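Sensor protein, Kinase (PDB 3GRC) probably serves as a phosphoacceptor receiver module of a sensor histidine kinase, taking part in two-component signal relay. Local coordinates at residues Met35-Ser38 against Ala39-Leu43; Pro61-Asp64 against Gly65-Ile69. One frame throughout, in Å; residues are numbered along the deposited sequence.

Both interactions are helix starts of one receiver domain of the CheY-like fold, a parallel sheet flanked by helices. Along the chain interaction 1 comes first, where strand 32-36 turns into helix 39-48, and interaction 2 follows beyond strand 53-56, where a loop leads into helix 65-73. Their centres lie about 10 Å apart and they touch directly: Ala40 N stands 3.2 Å from Asp62 OD2 in a probable hydrogen bond. Each helix is capped by its own N-cap side chain, Ser38 or Asp64, and Leu68 packs against both Ala42 and Leu43. The Asp62 carboxylate and Leu68 thus join the two helix starts into one unit.

Interaction 1. Residues Met35-Ser38 against Ala39-Leu43; sequences MVHS and AAQAL
Between Val36 and Ala42 the backbone leaves a strand and, after two residues, His37 and Ser38, enters a helix, whose first turn is closed by Ala42 N donating to Ser38 O at 2.9 Å. Ser38 is the N-cap. Its OG lies between the backbone N and the carbonyl carbon (chi1 79°), which turns it to the amide of the residue three places on: Gln41 N donates to Ser38 OG at 3.2 Å with an almost straight N-H...O angle of 172°. The same serine therefore grips the helix start twice, by its hydroxyl and by its carbonyl.

Gln41 answers from the helix. Its chain stretches out beyond CG and runs back past Ser38 OG to the residue before the cap, where His37 N donates to Gln41 OE1 at 2.9 Å, nearly along the C=O axis. This bond ties a backbone amide just after the strand to a side chain in the first turn, and it fixes where the amide group sits. OE1 also lies over one face of the His37 imidazole, offset toward the rim and 3.2 Å from His37 CD2; ring and amide planes are inclined at 44°, so the two groups are not stacked flat. On its way the glutamine passes Val36, the two side chains running in opposite directions, with Val36 CB 3.5 Å from Gln41 OE1. Val36 CG2 also meets Ala42 CB at 4.2 Å, an apolar touch between strand end and helix.

In the fold this corner belongs to edge strand 32-36: Val36 pairs through its backbone with Ile11 and its side chain packs on Leu10 and Cys12 of strand 8-12, while Ala39 rests on Leu68 of helix 65-73.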
loop_
_atom_site.group_PDB
_atom_site.type_symbol
_atom_site.label_atom_id
_atom_site.label_comp_id
_atom_site.label_asym_id
_atom_site.label_seq_id
_atom_site.Cartn_x
_atom_site.Cartn_y
_atom_site.Cartn_z
HETATM N N MSE A 35 6.156 4.002 -8.342
HETATM C CA MSE A 35 4.771 4.424 -8.463
HETATM C C MSE A 35 4.082 3.699 -9.624
HETATM O O MSE A 35 4.631 3.580 -10.710
HETATM C CB MSE A 35 4.682 5.937 -8.715
HETATM C CG MSE A 35 5.484 6.813 -7.772
HETATM SE SE MSE A 35 5.433 8.640 -8.342
HETATM C CE MSE A 35 6.865 8.644 -9.691
ATOM N N VAL A 36 2.882 3.207 -9.370
ATOM C CA VAL A 36 2.037 2.568 -10.378
ATOM C C VAL A 36 0.641 3.129 -10.142
ATOM O O VAL A 36 0.323 3.562 -9.039
ATOM C CB VAL A 36 2.036 1.004 -10.305
ATOM C CG1 VAL A 36 3.430 0.496 -10.665
ATOM C CG2 VAL A 36 1.607 0.500 -8.921
ATOM N N HIS A 37 -0.198 3.120 -11.170
ATOM C CA HIS A 37 -1.522 3.715 -11.038
ATOM C C HIS A 37 -2.753 2.819 -11.123
ATOM O O HIS A 37 -3.877 3.330 -11.196
ATOM C CB HIS A 37 -1.646 4.855 -12.050
ATOM C CG HIS A 37 -1.474 4.431 -13.472
ATOM N ND1 HIS A 37 -2.467 3.799 -14.195
ATOM C CD2 HIS A 37 -0.414 4.525 -14.314
ATOM C CE1 HIS A 37 -2.030 3.527 -15.407
ATOM N NE2 HIS A 37 -0.781 3.961 -15.505
ATOM N N SER A 38 -2.562 1.502 -11.105
ATOM C CA SER A 38 -3.701 0.593 -11.184
ATOM C C SER A 38 -3.398 -0.759 -10.563
ATOM O O SER A 38 -2.235 -1.122 -10.363
ATOM C CB SER A 38 -4.137 0.384 -12.638
ATOM O OG SER A 38 -3.277 -0.539 -13.293
ATOM N N ALA A 39 -4.463 -1.500 -10.267
ATOM C CA ALA A 39 -4.349 -2.825 -9.673
ATOM C C ALA A 39 -3.567 -3.768 -10.580
ATOM O O ALA A 39 -2.735 -4.547 -10.109
ATOM C CB ALA A 39 -5.736 -3.393 -9.390
ATOM N N ALA A 40 -3.832 -3.681 -11.880
ATOM C CA ALA A 40 -3.165 -4.529 -12.860
ATOM C C ALA A 40 -1.659 -4.270 -12.811
ATOM O O ALA A 40 -0.859 -5.212 -12.709
ATOM C CB ALA A 40 -3.713 -4.240 -14.257
ATOM N N GLN A 41 -1.281 -2.993 -12.878
ATOM C CA GLN A 41 0.123 -2.619 -12.823
ATOM C C GLN A 41 0.756 -3.077 -11.520
ATOM O O GLN A 41 1.906 -3.515 -11.502
ATOM C CB GLN A 41 0.294 -1.114 -12.938
ATOM C CG GLN A 41 0.056 -0.552 -14.303
ATOM C CD GLN A 41 0.669 0.822 -14.431
ATOM O OE1 GLN A 41 0.619 1.617 -13.490
ATOM N NE2 GLN A 41 1.254 1.114 -15.594
ATOM N N ALA A 42 0.004 -2.977 -10.429
ATOM C CA ALA A 42 0.528 -3.393 -9.143
ATOM C C ALA A 42 0.801 -4.903 -9.142
ATOM O O ALA A 42 1.852 -5.349 -8.684
ATOM C CB ALA A 42 -0.445 -3.017 -8.035
ATOM N N LEU A 43 -0.137 -5.685 -9.665
ATOM C CA LEU A 43 0.036 -7.137 -9.720
ATOM C C LEU A 43 1.257 -7.529 -10.565
ATOM O O LEU A 43 2.044 -8.394 -10.176
ATOM C CB LEU A 43 -1.235 -7.799 -10.266
ATOM C CG LEU A 43 -2.396 -7.745 -9.268
ATOM C CD1 LEU A 43 -3.694 -8.224 -9.893
ATOM C CD2 LEU A 43 -2.023 -8.600 -8.069
#

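Interaction 2. Residues Pro61-Asp64 against Gly65-Ile69; sequences PDQD and GVSLI
Asp64 and Ser67 face each other across an N-terminal helix cap, at the point where the loop after strand 53-56 of the receiver domain becomes helix 65-73. The carboxylate of Asp64, the N-cap residue, bends over the first turn. With chi1 at 49°, CG is tucked over the backbone and OD1 swings round to the amide end of the helix, where Ser67 N donates to Asp64 OD1 at 3.0 Å, coming in close to the extension of the CG-OD1 bond. Ser67 CB comes close to the same oxygen, at 3.4 Å. A negative charge placed here would be expected to interact favourably with the helix dipole.

The main chain of Asp64 works alongside its side chain. Leu68 N donates to Asp64 O at 3.2 Å, closing the first turn of the helix, and Ser67 N makes a weak second bond to that carbonyl oxygen. One amide is thus shared between the side chain and the backbone of a single residue.

Gln63 reaches the turn from the preceding position, its side chain passing beside the serine, with Gln63 CB 3.8 Å from Ser67 OG. Elsewhere Gln63 touches Ala39 and Leu43 of helix 39-48, so it lies between two helix starts. Ser67 turns its hydroxyl away from its own backbone N (chi1 168°), toward the glutamine amide, and there Ser67 OG donates a weak hydrogen bond to Gln63 OE1 over 3.2 Å.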
loop_
_atom_site.group_PDB
_atom_site.type_symbol
_atom_site.label_atom_id
_atom_site.label_comp_id
_atom_site.label_asym_id
_atom_site.label_seq_id
_atom_site.Cartn_x
_atom_site.Cartn_y
_atom_site.Cartn_z
ATOM N N PRO A 61 -9.192 2.783 -10.651
ATOM C CA PRO A 61 -10.010 2.678 -11.869
ATOM C C PRO A 61 -10.506 1.258 -12.168
ATOM O O PRO A 61 -11.691 0.972 -11.995
ATOM C CB PRO A 61 -9.082 3.220 -12.959
ATOM C CG PRO A 61 -7.708 2.847 -12.450
ATOM C CD PRO A 61 -7.807 3.183 -10.976
ATOM N N ASP A 62 -9.602 0.381 -12.606
ATOM C CA ASP A 62 -9.950 -1.010 -12.927
ATOM C C ASP A 62 -10.584 -1.779 -11.758
ATOM O O ASP A 62 -11.808 -1.826 -11.630
ATOM C CB ASP A 62 -8.717 -1.783 -13.468
ATOM C CG ASP A 62 -7.458 -1.644 -12.586
ATOM O OD1 ASP A 62 -7.537 -1.134 -11.444
ATOM O OD2 ASP A 62 -6.372 -2.066 -13.052
ATOM N N GLN A 63 -9.752 -2.389 -10.920
ATOM C CA GLN A 63 -10.233 -3.128 -9.760
ATOM C C GLN A 63 -10.057 -2.220 -8.561
ATOM O O GLN A 63 -9.067 -1.490 -8.478
ATOM C CB GLN A 63 -9.389 -4.374 -9.509
ATOM C CG GLN A 63 -9.133 -5.258 -10.703
ATOM C CD GLN A 63 -8.051 -6.281 -10.413
ATOM O OE1 GLN A 63 -8.126 -7.019 -9.429
ATOM N NE2 GLN A 63 -7.034 -6.326 -11.266
ATOM N N ASP A 64 -10.996 -2.257 -7.623
ATOM C CA ASP A 64 -10.841 -1.426 -6.443
ATOM C C ASP A 64 -9.758 -1.997 -5.532
ATOM O O ASP A 64 -9.342 -3.143 -5.678
ATOM C CB ASP A 64 -12.160 -1.292 -5.684
ATOM C CG ASP A 64 -12.823 -2.614 -5.438
ATOM O OD1 ASP A 64 -12.203 -3.487 -4.790
ATOM O OD2 ASP A 64 -13.976 -2.775 -5.896
ATOM N N GLY A 65 -9.310 -1.179 -4.592
ATOM C CA GLY A 65 -8.265 -1.582 -3.677
ATOM C C GLY A 65 -8.465 -2.871 -2.913
ATOM O O GLY A 65 -7.522 -3.639 -2.776
ATOM N N VAL A 66 -9.667 -3.124 -2.405
ATOM C CA VAL A 66 -9.882 -4.351 -1.645
ATOM C C VAL A 66 -9.741 -5.585 -2.533
ATOM O O VAL A 66 -9.283 -6.630 -2.081
ATOM C CB VAL A 66 -11.261 -4.355 -0.949
ATOM C CG1 VAL A 66 -11.460 -5.666 -0.199
ATOM C CG2 VAL A 66 -11.348 -3.183 0.034
ATOM N N SER A 67 -10.129 -5.456 -3.796
ATOM C CA SER A 67 -10.014 -6.557 -4.749
ATOM C C SER A 67 -8.538 -6.872 -4.977
ATOM O O SER A 67 -8.134 -8.038 -5.053
ATOM C CB SER A 67 -10.663 -6.170 -6.082
ATOM O OG SER A 67 -10.318 -7.098 -7.098
ATOM N N LEU A 68 -7.736 -5.820 -5.100
ATOM C CA LEU A 68 -6.306 -5.968 -5.302
ATOM C C LEU A 68 -5.687 -6.678 -4.102
ATOM O O LEU A 68 -4.939 -7.641 -4.263
ATOM C CB LEU A 68 -5.658 -4.597 -5.483
ATOM C CG LEU A 68 -4.127 -4.521 -5.458
ATOM C CD1 LEU A 68 -3.508 -5.567 -6.380
ATOM C CD2 LEU A 68 -3.714 -3.119 -5.871
ATOM N N ILE A 69 -6.018 -6.213 -2.898
ATOM C CA ILE A 69 -5.467 -6.806 -1.681
ATOM C C ILE A 69 -5.859 -8.277 -1.516
ATOM O O ILE A 69 -5.037 -9.097 -1.099
ATOM C CB ILE A 69 -5.885 -6.001 -0.421
ATOM C CG1 ILE A 69 -5.286 -4.595 -0.481
ATOM C CG2 ILE A 69 -5.377 -6.690 0.828
ATOM C CD1 ILE A 69 -5.750 -3.672 0.620
#